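Local structure of D-hydantoinase (Ralstonia pickettii, 1NFG) at residues Gly8-Ala13 against Ser17-Gly22; Arg221-Ala226 against Glu245-Ala250; Pro377-Ile382 against Leu428-Val433. The protein probably catalyses the stereospecific hydrolysis of the cyclic amide bond of D-hydantoin derivatives, as a metal-dependent amidohydrolase that binds two zinc ions per subunit. One frame throughout, in Å; residues are numbered along the deposited sequence.

Contact 1 (Gly8-Ala13 against Ser17-Gly22); sequences GTIVTA and SRADLG
Ile-10 and Ser-17 pair through both of their backbone groups. Ser-17 N donates to Ile-10 O at 3.1 Å, nearly straight at 162°, and Ile-10 N donates to Ser-17 O at 2.9 Å in a more bent bond. From this hydrogen-bonded antiparallel pair the side chain of Ile-10 reaches along the second strand into the buried part of the contact. Its CG1 is anti to the carbonyl carbon (chi1 -59°) and the chain runs on extended, which brings the terminal methyl CD1 to 3.9 Å from Leu-21 CG, with Ala-19 CB a little farther off at 4.3 Å. Ile-31 also packs against Ile-10. The two strands form a beta hairpin in the small beta domain beside the catalytic barrel, with strand 8-12 also bonded to strand 48-58. They run only roughly antiparallel, at 117°, because 17-22 bends away: beyond the hairpin pairs, Leu-21 bonds instead to Ile-5. The parting shows in a water that bridges the strands, accepting from Gly-8 N and donating to Ala-19 O at 2.7 Å; beside it Ala-19 N makes a weak bond to Gly-8 O. On the face of Thr-9 and Arg-18 the two segments meet more loosely, toward solvent on the arginine side. There the arginine lays the extended part of its chain obliquely across the threonine, Arg-18 CG coming within 3.4 Å of Thr-9 OG1. On the isoleucine face, Val-384 of the second subunit packs on Ser-17 and Ala-19.

Contact 2 (Arg221-Ala226 against Glu245-Ala250); sequences RALALA and EEVMRA
Arg-249 NH1 is shared by two copies of Glu-246, the residue whose carbonyl oxygen is touched by Leu-223 CD1 of the neighbouring helix. Within the chain its partner is Glu-246 OE1, a weak salt bridge of 3.4 Å made in the plane of the guanidinium at its edge; the stronger one goes to Glu-246 OE2 of the third subunit, and the reciprocal pair is formed as well. These charges lie at the subunit interface, whereas the contact between the helices rests on van der Waals packing of one leucine. With chi1 at -64° placing Leu-223 CG beside the backbone N, branch CD1 points at helix 241-253, meeting Glu-246 O and Val-247 CA at 3.6 Å each. Ala-250 CB comes to 3.7 Å from the same Leu-223 CD1, one turn further along, and also lies against CB and CD2 of the leucine. Val-247 points its CB away from helix 212-229, and CG2 is the branch nearest the leucine, 4.2 Å from Leu-223 CD1. The short segments run nearly parallel, at 17° with axes 9.9 Å apart, as successive outer helices of a TIM barrel do. Beneath them lie parallel strands of the barrel wall: Leu-223 also packs on Ile-233 and Ile-235 of strand 233-235, and both Leu-223 and Ala-250 rest on Ala-257 of strand 257-262.

Contact 3 (Pro377-Ile382 against Leu428-Val433); sequences PQKGTI and LLRGKV
A two-residue beta hairpin turn, type I' from Leu-429 to Lys-432, presents Arg-430 to Lys-379 of the loop that follows helix 358-372. The turn is closed by Leu-429 N to Lys-432 O at 2.8 Å and by Lys-432 N to Leu-429 O at 3.0 Å, with Arg-430 and Gly-431 at its corners, both with positive phi, as a type I' turn requires. Lys-379 bends at its second torsion (chi2 -73°) and is then extended, bringing its ammonium group beside the arginine. Lys-379 NZ lies 4.1 Å from Arg-430 CG and 4.2 Å from Arg-430 NE, near the guanidinium plane and at its edge, while Leu-429 CD1 is 4.5 Å from the same nitrogen. The closeness of two like charges is probably offset by the surrounding acids: Lys-379 NZ forms salt bridges with Asp-389, Asp-387 and Asp-118, and Asp-118 also binds Arg-430 NH2. In the fold, this cluster links the loop after helix 358-372 to the turn between strands 419-429 and 432-436, with Asp-118 at the start of strand 118-124. Asp-389 serves both partners, since its other oxygen accepts from the backbone Arg-430 N.

Overall arrangement
From the N terminus, contact 1 closes first, a hairpin with three residues between its segments in the beta structure beside the barrel. The chain then runs through the barrel, where contact 2 joins two successive outer helices across an 18-residue connection that includes strand 233-235. Contact 3 closes last and spans 45 residues, tying the loop after helix 358-372 to a late hairpin. The three are in series and none nests in or crosses another. Contacts 1 and 3 nevertheless meet in space: Ile-382 packs on Ile-10, Thr-12 and Leu-21, joining early and late parts of the chain. Contact 2 stands apart, its centre about 39 Å from that of contact 1 and about 35 Å from that of contact 3.

Contact 1 (Gly8-Ala13 against Ser17-Gly22)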
ATOM      1  N   GLY A   8      32.207  31.901 -15.919  1.00 30.07           N
ATOM      2  CA  GLY A   8      31.654  30.787 -15.181  1.00 29.12           C
ATOM      3  C   GLY A   8      30.353  30.305 -15.778  1.00 29.14           C
ATOM      4  O   GLY A   8      29.765  30.958 -16.648  1.00 28.34           O
ATOM      5  N   THR A   9      29.908  29.146 -15.311  1.00 28.75           N
ATOM      6  CA  THR A   9      28.656  28.574 -15.772  1.00 28.24           C
ATOM      7  C   THR A   9      27.652  28.703 -14.636  1.00 26.61           C
ATOM      8  O   THR A   9      27.762  28.022 -13.618  1.00 26.31           O
ATOM      9  CB  THR A   9      28.824  27.089 -16.141  1.00 28.55           C
ATOM     10  OG1 THR A   9      29.840  26.964 -17.143  1.00 29.76           O
ATOM     11  CG2 THR A   9      27.519  26.522 -16.680  1.00 27.22           C
ATOM     12  N   ILE A  10      26.690  29.599 -14.810  1.00 25.14           N
ATOM     13  CA  ILE A  10      25.663  29.819 -13.806  1.00 24.82           C
ATOM     14  C   ILE A  10      24.697  28.640 -13.790  1.00 26.53           C
ATOM     15  O   ILE A  10      23.994  28.372 -14.774  1.00 27.83           O
ATOM     16  CB  ILE A  10      24.868  31.105 -14.097  1.00 23.65           C
ATOM     17  CG1 ILE A  10      25.819  32.305 -14.117  1.00 22.34           C
ATOM     18  CG2 ILE A  10      23.760  31.281 -13.058  1.00 21.47           C
ATOM     19  CD1 ILE A  10      25.155  33.611 -14.538  1.00 21.04           C
ATOM     20  N   VAL A  11      24.665  27.939 -12.664  1.00 26.39           N
ATOM     21  CA  VAL A  11      23.790  26.794 -12.511  1.00 25.78           C
ATOM     22  C   VAL A  11      22.740  27.031 -11.433  1.00 25.93           C
ATOM     23  O   VAL A  11      23.041  26.999 -10.242  1.00 26.99           O
ATOM     24  CB  VAL A  11      24.594  25.528 -12.147  1.00 26.12           C
ATOM     25  CG1 VAL A  11      23.665  24.325 -12.066  1.00 25.39           C
ATOM     26  CG2 VAL A  11      25.686  25.289 -13.178  1.00 25.08           C
ATOM     27  N   THR A  12      21.512  27.298 -11.854  1.00 26.55           N
ATOM     28  CA  THR A  12      20.418  27.485 -10.915  1.00 26.97           C
ATOM     29  C   THR A  12      19.605  26.201 -11.012  1.00 27.88           C
ATOM     30  O   THR A  12      19.953  25.309 -11.778  1.00 28.46           O
ATOM     31  CB  THR A  12      19.528  28.688 -11.281  1.00 27.20           C
ATOM     32  OG1 THR A  12      18.941  28.493 -12.574  1.00 26.20           O
ATOM     33  CG2 THR A  12      20.346  29.960 -11.275  1.00 27.03           C
ATOM     34  N   ALA A  13      18.530  26.098 -10.243  1.00 29.19           N
ATOM     35  CA  ALA A  13      17.717  24.891 -10.272  1.00 29.76           C
ATOM     36  C   ALA A  13      17.050  24.714 -11.631  1.00 30.52           C
ATOM     37  O   ALA A  13      16.792  23.592 -12.058  1.00 29.83           O
ATOM     38  CB  ALA A  13      16.671  24.936  -9.168  1.00 27.87           C
ATOM     39  N   SER A  17      23.652  28.344 -17.805  1.00 33.17           N
ATOM     40  CA  SER A  17      24.116  29.243 -18.851  1.00 33.81           C
ATOM     41  C   SER A  17      25.485  29.834 -18.592  1.00 34.34           C
ATOM     42  O   SER A  17      25.798  30.228 -17.470  1.00 33.46           O
ATOM     43  CB  SER A  17      23.100  30.368 -19.063  1.00 33.54           C
ATOM     44  OG  SER A  17      22.783  31.025 -17.854  1.00 35.88           O
ATOM     45  N   ARG A  18      26.314  29.864 -19.633  1.00 36.21           N
ATOM     46  CA  ARG A  18      27.637  30.457 -19.504  1.00 38.72           C
ATOM     47  C   ARG A  18      27.432  31.936 -19.737  1.00 37.33           C
ATOM     48  O   ARG A  18      27.129  32.365 -20.848  1.00 36.49           O
ATOM     49  CB  ARG A  18      28.619  29.897 -20.528  1.00 41.72           C
ATOM     50  CG  ARG A  18      29.181  28.550 -20.132  1.00 50.00           C
ATOM     51  CD  ARG A  18      30.565  28.344 -20.720  1.00 57.91           C
ATOM     52  NE  ARG A  18      31.159  27.073 -20.302  1.00 64.93           N
ATOM     53  CZ  ARG A  18      32.416  26.713 -20.558  1.00 68.64           C
ATOM     54  NH1 ARG A  18      33.221  27.531 -21.232  1.00 70.09           N
ATOM     55  NH2 ARG A  18      32.874  25.535 -20.139  1.00 70.29           N
ATOM     56  N   ALA A  19      27.558  32.704 -18.663  1.00 35.94           N
ATOM     57  CA  ALA A  19      27.378  34.139 -18.728  1.00 34.31           C
ATOM     58  C   ALA A  19      28.131  34.756 -17.569  1.00 34.15           C
ATOM     59  O   ALA A  19      28.596  34.052 -16.669  1.00 32.36           O
ATOM     60  CB  ALA A  19      25.897  34.488 -18.646  1.00 31.21           C
ATOM     61  N   ASP A  20      28.255  36.077 -17.606  1.00 34.38           N
ATOM     62  CA  ASP A  20      28.944  36.798 -16.559  1.00 34.01           C
ATOM     63  C   ASP A  20      27.927  37.484 -15.661  1.00 34.05           C
ATOM     64  O   ASP A  20      26.818  37.813 -16.096  1.00 33.17           O
ATOM     65  CB  ASP A  20      29.900  37.818 -17.169  1.00 35.67           C
ATOM     66  CG  ASP A  20      30.978  37.171 -18.019  1.00 36.95           C
ATOM     67  OD1 ASP A  20      31.459  36.072 -17.650  1.00 36.88           O
ATOM     68  OD2 ASP A  20      31.356  37.772 -19.046  1.00 37.99           O
ATOM     69  N   LEU A  21      28.320  37.689 -14.406  1.00 33.98           N
ATOM     70  CA  LEU A  21      27.466  38.312 -13.400  1.00 33.73           C
ATOM     71  C   LEU A  21      27.924  39.696 -12.981  1.00 32.97           C
ATOM     72  O   LEU A  21      29.121  39.982 -12.936  1.00 32.24           O
ATOM     73  CB  LEU A  21      27.422  37.448 -12.136  1.00 34.73           C
ATOM     74  CG  LEU A  21      26.488  36.251 -12.051  1.00 35.18           C
ATOM     75  CD1 LEU A  21      26.752  35.521 -10.755  1.00 36.84           C
ATOM     76  CD2 LEU A  21      25.041  36.716 -12.116  1.00 37.13           C
ATOM     77  N   GLY A  22      26.952  40.534 -12.639  1.00 31.81           N
ATOM     78  CA  GLY A  22      27.243  41.873 -12.170  1.00 31.98           C
ATOM     79  C   GLY A  22      26.600  42.091 -10.809  1.00 32.45           C
ATOM     80  O   GLY A  22      25.372  42.133 -10.694  1.00 32.69           O
TER
HETATM   81  O   HOH W   1      30.541  33.584 -14.799  1.00 14.73           O

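Contact 2 (Arg221-Ala226 against Glu245-Ala250)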
ATOM      1  N   ARG A 221       1.490   9.363  13.004  1.00 14.18           N
ATOM      2  CA  ARG A 221       0.653  10.067  13.976  1.00 14.09           C
ATOM      3  C   ARG A 221       0.673  11.580  13.734  1.00 14.90           C
ATOM      4  O   ARG A 221      -0.380  12.231  13.659  1.00 13.70           O
ATOM      5  CB  ARG A 221       1.141   9.740  15.394  1.00 14.78           C
ATOM      6  CG  ARG A 221       0.362  10.390  16.534  1.00 11.62           C
ATOM      7  CD  ARG A 221       0.308   9.441  17.729  1.00 12.26           C
ATOM      8  NE  ARG A 221       1.613   8.865  18.054  1.00 11.46           N
ATOM      9  CZ  ARG A 221       2.509   9.443  18.850  1.00 14.49           C
ATOM     10  NH1 ARG A 221       2.240  10.622  19.416  1.00 12.44           N
ATOM     11  NH2 ARG A 221       3.681   8.851  19.072  1.00 12.58           N
ATOM     12  N   ALA A 222       1.873  12.138  13.602  1.00 14.12           N
ATOM     13  CA  ALA A 222       1.999  13.565  13.361  1.00 15.79           C
ATOM     14  C   ALA A 222       1.201  13.936  12.108  1.00 16.25           C
ATOM     15  O   ALA A 222       0.381  14.858  12.126  1.00 17.45           O
ATOM     16  CB  ALA A 222       3.469  13.936  13.195  1.00 15.74           C
ATOM     17  N   LEU A 223       1.423  13.201  11.024  1.00 15.97           N
ATOM     18  CA  LEU A 223       0.720  13.479   9.777  1.00 15.46           C
ATOM     19  C   LEU A 223      -0.793  13.353   9.941  1.00 15.06           C
ATOM     20  O   LEU A 223      -1.555  14.126   9.352  1.00 14.50           O
ATOM     21  CB  LEU A 223       1.233  12.547   8.673  1.00 15.05           C
ATOM     22  CG  LEU A 223       2.713  12.769   8.330  1.00 13.66           C
ATOM     23  CD1 LEU A 223       3.256  11.625   7.495  1.00 13.54           C
ATOM     24  CD2 LEU A 223       2.858  14.083   7.604  1.00 11.88           C
ATOM     25  N   ALA A 224      -1.224  12.386  10.746  1.00 14.56           N
ATOM     26  CA  ALA A 224      -2.648  12.181  10.999  1.00 14.50           C
ATOM     27  C   ALA A 224      -3.218  13.398  11.729  1.00 14.56           C
ATOM     28  O   ALA A 224      -4.305  13.896  11.400  1.00 12.10           O
ATOM     29  CB  ALA A 224      -2.850  10.926  11.832  1.00 14.72           C
ATOM     30  N   LEU A 225      -2.475  13.871  12.726  1.00 15.52           N
ATOM     31  CA  LEU A 225      -2.886  15.039  13.495  1.00 16.64           C
ATOM     32  C   LEU A 225      -2.948  16.258  12.582  1.00 16.64           C
ATOM     33  O   LEU A 225      -3.870  17.076  12.677  1.00 15.53           O
ATOM     34  CB  LEU A 225      -1.907  15.277  14.653  1.00 15.30           C
ATOM     35  CG  LEU A 225      -2.309  14.740  16.038  1.00 16.14           C
ATOM     36  CD1 LEU A 225      -3.464  13.740  15.936  1.00 12.49           C
ATOM     37  CD2 LEU A 225      -1.087  14.113  16.703  1.00 12.39           C
ATOM     38  N   ALA A 226      -1.967  16.379  11.690  1.00 17.44           N
ATOM     39  CA  ALA A 226      -1.949  17.493  10.747  1.00 17.78           C
ATOM     40  C   ALA A 226      -3.208  17.400   9.881  1.00 18.43           C
ATOM     41  O   ALA A 226      -3.853  18.408   9.595  1.00 19.23           O
ATOM     42  CB  ALA A 226      -0.703  17.428   9.883  1.00 16.91           C
ATOM     43  N   GLU A 245       7.426   5.976   3.797  1.00 18.48           N
ATOM     44  CA  GLU A 245       6.172   5.435   3.308  1.00 20.43           C
ATOM     45  C   GLU A 245       4.961   6.140   3.916  1.00 20.42           C
ATOM     46  O   GLU A 245       3.968   6.398   3.223  1.00 19.22           O
ATOM     47  CB  GLU A 245       6.094   3.941   3.596  1.00 24.31           C
ATOM     48  CG  GLU A 245       4.952   3.265   2.873  1.00 30.24           C
ATOM     49  CD  GLU A 245       4.909   1.772   3.122  1.00 35.35           C
ATOM     50  OE1 GLU A 245       5.993   1.137   3.170  1.00 36.46           O
ATOM     51  OE2 GLU A 245       3.786   1.233   3.252  1.00 39.11           O
ATOM     52  N   GLU A 246       5.036   6.452   5.207  1.00 19.61           N
ATOM     53  CA  GLU A 246       3.929   7.130   5.873  1.00 18.65           C
ATOM     54  C   GLU A 246       3.763   8.537   5.304  1.00 18.17           C
ATOM     55  O   GLU A 246       2.640   9.019   5.125  1.00 16.48           O
ATOM     56  CB  GLU A 246       4.177   7.201   7.380  1.00 19.94           C
ATOM     57  CG  GLU A 246       4.239   5.846   8.084  1.00 18.89           C
ATOM     58  CD  GLU A 246       2.929   5.076   8.026  1.00 18.24           C
ATOM     59  OE1 GLU A 246       1.889   5.676   7.680  1.00 18.71           O
ATOM     60  OE2 GLU A 246       2.941   3.868   8.339  1.00 18.97           O
ATOM     61  N   VAL A 247       4.883   9.202   5.029  1.00 17.63           N
ATOM     62  CA  VAL A 247       4.839  10.550   4.466  1.00 17.28           C
ATOM     63  C   VAL A 247       4.114  10.450   3.136  1.00 16.52           C
ATOM     64  O   VAL A 247       3.199  11.225   2.829  1.00 15.43           O
ATOM     65  CB  VAL A 247       6.263  11.100   4.225  1.00 18.12           C
ATOM     66  CG1 VAL A 247       6.207  12.376   3.399  1.00 14.01           C
ATOM     67  CG2 VAL A 247       6.945  11.358   5.566  1.00 16.89           C
ATOM     68  N   MET A 248       4.527   9.466   2.355  1.00 16.00           N
ATOM     69  CA  MET A 248       3.932   9.240   1.056  1.00 16.68           C
ATOM     70  C   MET A 248       2.429   8.962   1.158  1.00 16.41           C
ATOM     71  O   MET A 248       1.632   9.524   0.391  1.00 15.82           O
ATOM     72  CB  MET A 248       4.661   8.092   0.367  1.00 16.72           C
ATOM     73  CG  MET A 248       5.215   8.473  -0.984  1.00 22.10           C
ATOM     74  SD  MET A 248       6.317   9.904  -0.964  1.00 20.01           S
ATOM     75  CE  MET A 248       7.906   9.071  -1.263  1.00 25.75           C
ATOM     76  N   ARG A 249       2.029   8.121   2.110  1.00 15.62           N
ATOM     77  CA  ARG A 249       0.605   7.816   2.262  1.00 17.29           C
ATOM     78  C   ARG A 249      -0.162   9.082   2.617  1.00 17.77           C
ATOM     79  O   ARG A 249      -1.260   9.320   2.110  1.00 18.90           O
ATOM     80  CB  ARG A 249       0.386   6.741   3.336  1.00 17.81           C
ATOM     81  CG  ARG A 249       1.094   5.431   3.029  1.00 20.43           C
ATOM     82  CD  ARG A 249       0.984   4.418   4.145  1.00 23.46           C
ATOM     83  NE  ARG A 249      -0.293   3.716   4.128  1.00 27.72           N
ATOM     84  CZ  ARG A 249      -1.145   3.703   5.145  1.00 29.71           C
ATOM     85  NH1 ARG A 249      -0.858   4.357   6.266  1.00 30.49           N
ATOM     86  NH2 ARG A 249      -2.286   3.039   5.041  1.00 30.36           N
ATOM     87  N   ALA A 250       0.426   9.903   3.480  1.00 19.43           N
ATOM     88  CA  ALA A 250      -0.203  11.151   3.885  1.00 19.06           C
ATOM     89  C   ALA A 250      -0.392  12.046   2.656  1.00 20.09           C
ATOM     90  O   ALA A 250      -1.483  12.590   2.433  1.00 19.37           O
ATOM     91  CB  ALA A 250       0.659  11.847   4.921  1.00 17.96           C
TER

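Contact 3 (Pro377-Ile382 against Leu428-Val433)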
ATOM      1  N   PRO A 377      12.268  35.027  -3.339  1.00 22.26           N
ATOM      2  CA  PRO A 377      13.547  34.831  -4.033  1.00 21.19           C
ATOM      3  C   PRO A 377      14.758  35.628  -3.537  1.00 22.15           C
ATOM      4  O   PRO A 377      15.812  35.609  -4.187  1.00 20.56           O
ATOM      5  CB  PRO A 377      13.197  35.166  -5.474  1.00 20.12           C
ATOM      6  CG  PRO A 377      12.251  36.294  -5.305  1.00 20.27           C
ATOM      7  CD  PRO A 377      11.360  35.856  -4.158  1.00 20.84           C
ATOM      8  N   GLN A 378      14.623  36.321  -2.404  1.00 22.77           N
ATOM      9  CA  GLN A 378      15.750  37.088  -1.868  1.00 23.16           C
ATOM     10  C   GLN A 378      16.936  36.145  -1.741  1.00 22.63           C
ATOM     11  O   GLN A 378      18.067  36.498  -2.069  1.00 23.36           O
ATOM     12  CB  GLN A 378      15.435  37.673  -0.488  1.00 25.57           C
ATOM     13  CG  GLN A 378      16.569  38.555   0.053  1.00 28.99           C
ATOM     14  CD  GLN A 378      16.410  38.948   1.518  1.00 30.72           C
ATOM     15  OE1 GLN A 378      15.310  39.275   1.971  1.00 33.15           O
ATOM     16  NE2 GLN A 378      17.516  38.936   2.258  1.00 27.94           N
ATOM     17  N   LYS A 379      16.662  34.940  -1.254  1.00 22.08           N
ATOM     18  CA  LYS A 379      17.684  33.914  -1.092  1.00 23.32           C
ATOM     19  C   LYS A 379      17.265  32.733  -1.965  1.00 23.74           C
ATOM     20  O   LYS A 379      16.126  32.691  -2.438  1.00 22.76           O
ATOM     21  CB  LYS A 379      17.762  33.463   0.370  1.00 22.57           C
ATOM     22  CG  LYS A 379      18.094  34.565   1.366  1.00 22.81           C
ATOM     23  CD  LYS A 379      19.550  34.991   1.282  1.00 21.10           C
ATOM     24  CE  LYS A 379      19.855  36.030   2.345  1.00 21.16           C
ATOM     25  NZ  LYS A 379      21.253  36.517   2.278  1.00 20.92           N
ATOM     26  N   GLY A 380      18.181  31.791  -2.199  1.00 23.31           N
ATOM     27  CA  GLY A 380      17.824  30.623  -2.985  1.00 25.46           C
ATOM     28  C   GLY A 380      18.446  30.397  -4.350  1.00 27.29           C
ATOM     29  O   GLY A 380      19.065  29.360  -4.578  1.00 28.87           O
ATOM     30  N   THR A 381      18.280  31.339  -5.269  1.00 27.70           N
ATOM     31  CA  THR A 381      18.831  31.165  -6.606  1.00 29.40           C
ATOM     32  C   THR A 381      19.824  32.240  -6.973  1.00 29.24           C
ATOM     33  O   THR A 381      20.444  32.864  -6.115  1.00 30.75           O
ATOM     34  CB  THR A 381      17.735  31.209  -7.675  1.00 30.24           C
ATOM     35  OG1 THR A 381      17.010  32.434  -7.547  1.00 30.78           O
ATOM     36  CG2 THR A 381      16.777  30.056  -7.511  1.00 35.37           C
ATOM     37  N   ILE A 382      19.963  32.432  -8.280  1.00 27.37           N
ATOM     38  CA  ILE A 382      20.841  33.434  -8.849  1.00 25.22           C
ATOM     39  C   ILE A 382      20.049  34.098  -9.956  1.00 24.95           C
ATOM     40  O   ILE A 382      19.970  33.601 -11.077  1.00 25.89           O
ATOM     41  CB  ILE A 382      22.122  32.811  -9.423  1.00 22.76           C
ATOM     42  CG1 ILE A 382      22.975  32.263  -8.282  1.00 20.39           C
ATOM     43  CG2 ILE A 382      22.889  33.850 -10.226  1.00 20.87           C
ATOM     44  CD1 ILE A 382      24.226  31.576  -8.732  1.00 22.37           C
ATOM     45  N   LEU A 428      30.533  34.157  -1.596  1.00 21.50           N
ATOM     46  CA  LEU A 428      30.104  35.539  -1.437  1.00 23.00           C
ATOM     47  C   LEU A 428      28.793  35.606  -0.664  1.00 23.90           C
ATOM     48  O   LEU A 428      27.865  34.839  -0.924  1.00 24.06           O
ATOM     49  CB  LEU A 428      29.910  36.223  -2.795  1.00 23.03           C
ATOM     50  CG  LEU A 428      31.156  36.608  -3.596  1.00 24.56           C
ATOM     51  CD1 LEU A 428      31.829  35.365  -4.141  1.00 24.32           C
ATOM     52  CD2 LEU A 428      30.758  37.534  -4.737  1.00 24.21           C
ATOM     53  N   LEU A 429      28.731  36.529   0.290  1.00 23.82           N
ATOM     54  CA  LEU A 429      27.545  36.734   1.107  1.00 22.90           C
ATOM     55  C   LEU A 429      27.054  38.130   0.796  1.00 23.65           C
ATOM     56  O   LEU A 429      27.703  39.107   1.143  1.00 26.61           O
ATOM     57  CB  LEU A 429      27.896  36.620   2.595  1.00 21.36           C
ATOM     58  CG  LEU A 429      26.785  36.950   3.598  1.00 22.14           C
ATOM     59  CD1 LEU A 429      25.574  36.062   3.362  1.00 20.37           C
ATOM     60  CD2 LEU A 429      27.311  36.762   5.011  1.00 23.81           C
ATOM     61  N   ARG A 430      25.910  38.233   0.136  1.00 24.00           N
ATOM     62  CA  ARG A 430      25.385  39.541  -0.216  1.00 24.70           C
ATOM     63  C   ARG A 430      26.461  40.442  -0.820  1.00 26.50           C
ATOM     64  O   ARG A 430      26.630  41.591  -0.411  1.00 28.04           O
ATOM     65  CB  ARG A 430      24.756  40.214   1.007  1.00 22.22           C
ATOM     66  CG  ARG A 430      23.272  39.913   1.145  1.00 23.37           C
ATOM     67  CD  ARG A 430      22.649  40.481   2.405  1.00 22.89           C
ATOM     68  NE  ARG A 430      23.235  39.912   3.614  1.00 25.51           N
ATOM     69  CZ  ARG A 430      24.195  40.498   4.324  1.00 27.35           C
ATOM     70  NH1 ARG A 430      24.675  41.675   3.945  1.00 28.63           N
ATOM     71  NH2 ARG A 430      24.673  39.913   5.417  1.00 28.16           N
ATOM     72  N   GLY A 431      27.199  39.904  -1.784  1.00 26.29           N
ATOM     73  CA  GLY A 431      28.218  40.687  -2.450  1.00 26.81           C
ATOM     74  C   GLY A 431      29.619  40.636  -1.884  1.00 28.00           C
ATOM     75  O   GLY A 431      30.586  40.807  -2.626  1.00 29.60           O
ATOM     76  N   LYS A 432      29.754  40.406  -0.584  1.00 26.79           N
ATOM     77  CA  LYS A 432      31.085  40.358   0.005  1.00 25.22           C
ATOM     78  C   LYS A 432      31.723  38.985  -0.118  1.00 25.63           C
ATOM     79  O   LYS A 432      31.073  37.964   0.107  1.00 25.90           O
ATOM     80  CB  LYS A 432      31.033  40.761   1.480  1.00 24.82           C
ATOM     81  CG  LYS A 432      32.376  40.634   2.189  1.00 25.76           C
ATOM     82  CD  LYS A 432      32.327  41.152   3.618  1.00 25.70           C
ATOM     83  CE  LYS A 432      33.679  40.980   4.297  1.00 26.43           C
ATOM     84  NZ  LYS A 432      33.690  41.542   5.670  1.00 26.49           N
ATOM     85  N   VAL A 433      32.998  38.962  -0.488  1.00 24.66           N
ATOM     86  CA  VAL A 433      33.723  37.708  -0.605  1.00 24.47           C
ATOM     87  C   VAL A 433      34.097  37.321   0.820  1.00 26.55           C
ATOM     88  O   VAL A 433      34.858  38.041   1.472  1.00 27.73           O
ATOM     89  CB  VAL A 433      35.014  37.879  -1.439  1.00 22.56           C
ATOM     90  CG1 VAL A 433      35.891  36.649  -1.310  1.00 19.07           C
ATOM     91  CG2 VAL A 433      34.664  38.131  -2.890  1.00 22.07           C
TER